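Local coordinates for MREC protein (Listeria monocytogenes, PDB 2J5U), which probably takes part in forming and maintaining the shape of the bacterial cell, at residues K157-F170 with M202-A214. Numbering follows the deposited sequence.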
loop_
_atom_site.group_PDB
_atom_site.type_symbol
_atom_site.label_atom_id
_atom_site.label_comp_id
_atom_site.label_asym_id
_atom_site.label_seq_id
_atom_site.Cartn_x
_atom_site.Cartn_y
_atom_site.Cartn_z
ATOM N N LYS A 157 65.929 48.051 -26.048
ATOM C CA LYS A 157 66.086 47.160 -24.898
ATOM C C LYS A 157 64.812 46.312 -24.713
ATOM O O LYS A 157 64.457 45.942 -23.594
ATOM C CB LYS A 157 66.346 47.978 -23.622
ATOM C CG LYS A 157 67.783 47.975 -23.114
ATOM C CD LYS A 157 68.712 48.832 -23.953
ATOM C CE LYS A 157 70.169 48.704 -23.480
ATOM N NZ LYS A 157 70.362 49.058 -22.032
ATOM N N LEU A 158 64.132 46.007 -25.817
ATOM C CA LEU A 158 62.895 45.237 -25.763
ATOM C C LEU A 158 62.880 43.885 -26.483
ATOM O O LEU A 158 63.458 43.716 -27.561
ATOM C CB LEU A 158 61.738 46.085 -26.295
ATOM C CG LEU A 158 61.448 47.362 -25.508
ATOM C CD1 LEU A 158 60.262 48.077 -26.121
ATOM C CD2 LEU A 158 61.176 47.026 -24.051
ATOM N N LEU A 159 62.185 42.935 -25.861
ATOM C CA LEU A 159 62.007 41.583 -26.373
ATOM C C LEU A 159 60.752 41.578 -27.245
ATOM O O LEU A 159 59.781 42.276 -26.933
ATOM C CB LEU A 159 61.808 40.618 -25.208
ATOM C CG LEU A 159 62.905 39.662 -24.731
ATOM C CD1 LEU A 159 64.230 39.962 -25.395
ATOM C CD2 LEU A 159 63.000 39.764 -23.211
ATOM N N GLU A 160 60.773 40.807 -28.332
ATOM C CA GLU A 160 59.625 40.702 -29.234
ATOM C C GLU A 160 58.746 39.485 -28.935
ATOM O O GLU A 160 59.201 38.349 -29.020
ATOM C CB GLU A 160 60.077 40.596 -30.692
ATOM C CG GLU A 160 60.225 41.915 -31.420
ATOM C CD GLU A 160 60.183 41.741 -32.936
ATOM O OE1 GLU A 160 59.112 41.351 -33.458
ATOM O OE2 GLU A 160 61.216 41.986 -33.604
ATOM N N LEU A 161 57.485 39.724 -28.597
ATOM C CA LEU A 161 56.548 38.639 -28.326
ATOM C C LEU A 161 55.724 38.526 -29.590
ATOM O O LEU A 161 54.883 39.377 -29.853
ATOM C CB LEU A 161 55.631 39.000 -27.167
ATOM C CG LEU A 161 55.187 37.833 -26.292
ATOM C CD1 LEU A 161 54.000 38.285 -25.471
ATOM C CD2 LEU A 161 54.831 36.627 -27.139
ATOM N N LYS A 162 55.966 37.486 -30.376
ATOM C CA LYS A 162 55.257 37.315 -31.640
ATOM C C LYS A 162 54.131 36.287 -31.615
ATOM O O LYS A 162 54.126 35.353 -30.810
ATOM C CB LYS A 162 56.237 36.906 -32.745
ATOM C CG LYS A 162 57.457 37.791 -32.904
ATOM C CD LYS A 162 58.387 37.217 -33.961
ATOM C CE LYS A 162 59.622 38.082 -34.161
ATOM N NZ LYS A 162 60.527 37.502 -35.191
ATOM N N GLN A 163 53.178 36.478 -32.520
ATOM C CA GLN A 163 52.049 35.574 -32.684
ATOM C C GLN A 163 50.958 35.511 -31.643
ATOM O O GLN A 163 50.457 34.431 -31.345
ATOM C CB GLN A 163 52.563 34.169 -32.921
ATOM C CG GLN A 163 53.121 34.015 -34.287
ATOM C CD GLN A 163 53.651 32.637 -34.530
ATOM O OE1 GLN A 163 54.715 32.266 -34.026
ATOM N NE2 GLN A 163 52.909 31.854 -35.307
ATOM N N LEU A 164 50.584 36.656 -31.092
ATOM C CA LEU A 164 49.515 36.694 -30.120
ATOM C C LEU A 164 48.244 36.815 -30.936
ATOM O O LEU A 164 48.259 37.379 -32.026
ATOM C CB LEU A 164 49.670 37.899 -29.198
ATOM C CG LEU A 164 50.826 37.793 -28.205
ATOM C CD1 LEU A 164 52.114 37.771 -28.979
ATOM C CD2 LEU A 164 50.824 38.966 -27.235
ATOM N N PRO A 165 47.130 36.264 -30.434
ATOM C CA PRO A 165 45.851 36.328 -31.151
ATOM C C PRO A 165 45.511 37.759 -31.552
ATOM O O PRO A 165 45.625 38.676 -30.743
ATOM C CB PRO A 165 44.862 35.737 -30.148
ATOM C CG PRO A 165 45.517 35.995 -28.801
ATOM C CD PRO A 165 46.960 35.688 -29.090
ATOM N N TYR A 166 45.087 37.942 -32.799
ATOM C CA TYR A 166 44.771 39.269 -33.327
ATOM C C TYR A 166 43.525 39.945 -32.770
ATOM O O TYR A 166 43.388 41.161 -32.862
ATOM C CB TYR A 166 44.639 39.205 -34.843
ATOM C CG TYR A 166 43.313 38.650 -35.301
ATOM C CD1 TYR A 166 42.201 39.485 -35.468
ATOM C CD2 TYR A 166 43.155 37.282 -35.545
ATOM C CE1 TYR A 166 40.960 38.968 -35.867
ATOM C CE2 TYR A 166 41.921 36.755 -35.945
ATOM C CZ TYR A 166 40.831 37.604 -36.103
ATOM O OH TYR A 166 39.624 37.084 -36.506
ATOM N N ASP A 167 42.614 39.171 -32.197
ATOM C CA ASP A 167 41.385 39.753 -31.672
ATOM C C ASP A 167 41.389 40.019 -30.172
ATOM O O ASP A 167 40.450 40.608 -29.637
ATOM C CB ASP A 167 40.221 38.848 -32.017
ATOM C CG ASP A 167 40.494 37.418 -31.651
ATOM O OD1 ASP A 167 40.586 37.121 -30.438
ATOM O OD2 ASP A 167 40.635 36.593 -32.580
ATOM N N MET A 168 42.440 39.579 -29.494
ATOM C CA MET A 168 42.562 39.785 -28.060
ATOM C C MET A 168 43.208 41.164 -27.882
ATOM O O MET A 168 43.970 41.602 -28.742
ATOM C CB MET A 168 43.449 38.683 -27.486
ATOM C CG MET A 168 43.085 38.219 -26.100
ATOM S SD MET A 168 43.763 36.573 -25.782
ATOM C CE MET A 168 42.598 35.597 -26.635
ATOM N N LYS A 169 42.914 41.858 -26.790
ATOM C CA LYS A 169 43.508 43.180 -26.601
ATOM C C LYS A 169 44.477 43.229 -25.420
ATOM O O LYS A 169 44.159 42.776 -24.319
ATOM C CB LYS A 169 42.415 44.226 -26.403
ATOM C CG LYS A 169 41.633 44.022 -25.129
ATOM C CD LYS A 169 40.873 45.268 -24.737
ATOM C CE LYS A 169 39.790 45.608 -25.731
ATOM N NZ LYS A 169 39.140 46.890 -25.346
ATOM N N PHE A 170 45.656 43.803 -25.647
ATOM C CA PHE A 170 46.657 43.876 -24.593
ATOM C C PHE A 170 46.924 45.276 -24.089
ATOM O O PHE A 170 46.830 46.249 -24.831
ATOM C CB PHE A 170 47.950 43.228 -25.071
ATOM C CG PHE A 170 47.751 41.846 -25.603
ATOM C CD1 PHE A 170 47.398 41.644 -26.930
ATOM C CD2 PHE A 170 47.854 40.747 -24.762
ATOM C CE1 PHE A 170 47.149 40.366 -27.410
ATOM C CE2 PHE A 170 47.606 39.470 -25.232
ATOM C CZ PHE A 170 47.254 39.278 -26.557
ATOM N N MET A 202 50.528 41.523 -42.095
ATOM C CA MET A 202 49.498 40.599 -42.564
ATOM C C MET A 202 48.117 40.874 -41.952
ATOM O O MET A 202 47.099 40.744 -42.628
ATOM C CB MET A 202 49.904 39.147 -42.260
ATOM C CG MET A 202 51.277 38.733 -42.783
ATOM S SD MET A 202 51.681 39.437 -44.407
ATOM C CE MET A 202 50.578 38.519 -45.499
ATOM N N GLY A 203 48.091 41.255 -40.677
ATOM C CA GLY A 203 46.831 41.507 -39.997
ATOM C C GLY A 203 46.296 40.212 -39.397
ATOM O O GLY A 203 45.125 40.112 -39.030
ATOM N N LEU A 204 47.178 39.220 -39.284
ATOM C CA LEU A 204 46.836 37.900 -38.756
ATOM C C LEU A 204 47.091 37.733 -37.259
ATOM O O LEU A 204 46.453 36.909 -36.608
ATOM C CB LEU A 204 47.640 36.828 -39.502
ATOM C CG LEU A 204 47.545 36.797 -41.030
ATOM C CD1 LEU A 204 48.599 35.840 -41.595
ATOM C CD2 LEU A 204 46.139 36.381 -41.445
ATOM N N SER A 205 48.029 38.501 -36.719
ATOM C CA SER A 205 48.370 38.401 -35.305
ATOM C C SER A 205 48.869 39.725 -34.755
ATOM O O SER A 205 48.912 40.721 -35.465
ATOM C CB SER A 205 49.457 37.347 -35.118
ATOM O OG SER A 205 50.551 37.607 -35.980
ATOM N N GLN A 206 49.242 39.730 -33.482
ATOM C CA GLN A 206 49.771 40.930 -32.855
ATOM C C GLN A 206 51.179 40.650 -32.357
ATOM O O GLN A 206 51.605 39.503 -32.279
ATOM C CB GLN A 206 48.906 41.369 -31.676
ATOM C CG GLN A 206 47.599 42.013 -32.056
ATOM C CD GLN A 206 46.802 42.426 -30.838
ATOM O OE1 GLN A 206 47.088 43.437 -30.203
ATOM N NE2 GLN A 206 45.804 41.628 -30.492
ATOM N N THR A 207 51.902 41.709 -32.026
ATOM C CA THR A 207 53.252 41.567 -31.527
ATOM C C THR A 207 53.396 42.535 -30.382
ATOM O O THR A 207 53.061 43.706 -30.514
ATOM C CB THR A 207 54.286 41.919 -32.603
ATOM O OG1 THR A 207 54.065 41.103 -33.759
ATOM C CG2 THR A 207 55.700 41.681 -32.083
ATOM N N ALA A 208 53.867 42.044 -29.247
ATOM C CA ALA A 208 54.068 42.907 -28.103
ATOM C C ALA A 208 55.569 43.052 -27.900
ATOM O O ALA A 208 56.345 42.153 -28.229
ATOM C CB ALA A 208 53.427 42.306 -26.865
ATOM N N PHE A 209 55.980 44.201 -27.390
ATOM C CA PHE A 209 57.384 44.431 -27.122
ATOM C C PHE A 209 57.473 44.413 -25.617
ATOM O O PHE A 209 56.678 45.048 -24.921
ATOM C CB PHE A 209 57.830 45.741 -27.751
ATOM C CG PHE A 209 57.767 45.710 -29.240
ATOM C CD1 PHE A 209 56.561 45.910 -29.901
ATOM C CD2 PHE A 209 58.888 45.364 -29.986
ATOM C CE1 PHE A 209 56.473 45.761 -31.289
ATOM C CE2 PHE A 209 58.815 45.211 -31.375
ATOM C CZ PHE A 209 57.607 45.408 -32.026
ATOM N N ILE A 210 58.437 43.656 -25.118
ATOM C CA ILE A 210 58.554 43.466 -23.694
ATOM C C ILE A 210 59.832 43.914 -23.027
ATOM O O ILE A 210 60.926 43.762 -23.565
ATOM C CB ILE A 210 58.278 41.982 -23.401
ATOM C CG1 ILE A 210 56.848 41.671 -23.863
ATOM C CG2 ILE A 210 58.485 41.662 -21.921
ATOM C CD1 ILE A 210 56.509 40.207 -23.917
ATOM N N LYS A 211 59.666 44.473 -21.833
ATOM C CA LYS A 211 60.781 44.944 -21.031
ATOM C C LYS A 211 61.199 43.819 -20.095
ATOM O O LYS A 211 60.498 43.516 -19.131
ATOM C CB LYS A 211 60.352 46.154 -20.209
ATOM C CG LYS A 211 61.411 46.644 -19.247
ATOM C CD LYS A 211 60.835 47.683 -18.306
ATOM C CE LYS A 211 61.869 48.108 -17.268
ATOM N NZ LYS A 211 61.291 49.055 -16.265
ATOM N N PRO A 212 62.345 43.179 -20.365
ATOM C CA PRO A 212 62.765 42.097 -19.482
ATOM C C PRO A 212 62.821 42.565 -18.049
ATOM O O PRO A 212 63.246 43.687 -17.776
ATOM C CB PRO A 212 64.134 41.706 -20.034
ATOM C CG PRO A 212 64.613 42.942 -20.678
ATOM C CD PRO A 212 63.388 43.473 -21.359
ATOM N N GLY A 213 62.375 41.706 -17.141
ATOM C CA GLY A 213 62.378 42.046 -15.732
ATOM C C GLY A 213 63.761 41.915 -15.138
ATOM O O GLY A 213 64.155 42.683 -14.259
ATOM N N ALA A 214 64.508 40.932 -15.613
ATOM C CA ALA A 214 65.850 40.734 -15.108
ATOM C C ALA A 214 66.812 41.632 -15.872
ATOM O O ALA A 214 66.665 41.827 -17.073
ATOM C CB ALA A 214 66.257 39.275 -15.269
#
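Leu159 and Ile210 exchange a pair of backbone hydrogen bonds, as do Leu161 and Ala208, joining two antiparallel strands of the second six-stranded β-barrel of MreC. Ile210 N reaches Leu159 O at 2.6 Å, and Leu161 N reaches Ala208 O at 2.7 Å. Beyond them strand 158-165 holds an extra residue, Gln163, with positive phi (71°); across this β bulge the pairing resumes as Leu164 with Gln206.

The buried face is apolar along most of its length. Ile210 CD1 lies against both CB and CD1 of Leu161, 3.5 Å from the latter, while Leu159 CD2 touches Pro212 CB. On the other face, the Glu160 side chain runs beside Phe209 in the same direction, its CG 3.6 Å from ring atom CE2; Leu158 CD1 meets Phe209 CB, and Lys196 adds a cation-pi contact to the ring.

Gln206 is the polar member of the buried face. With CG anti to its carbonyl carbon (chi1 -75°) and the chain extended beyond it, the amide reaches the backbone of residues 165-168, where NE2 donates to Pro165 O at 3.0 Å and to Met168 O, almost in the amide plane; the 2.5 Å between NE2 and Met168 O is implausibly short for such a bond, so that length is doubtful. The two carbonyls probably hold the amide in this rotation and link residues 165-168 to strand 205-212. Outside this pair of strands, Val139 and Val197 pack around Phe170. The Phe170 ring meets Gln206 OE1 edge-on, in its plane, 3.7 Å from CD1, and Leu164 CD2 sits 3.6 Å above one ring face, toward the rim.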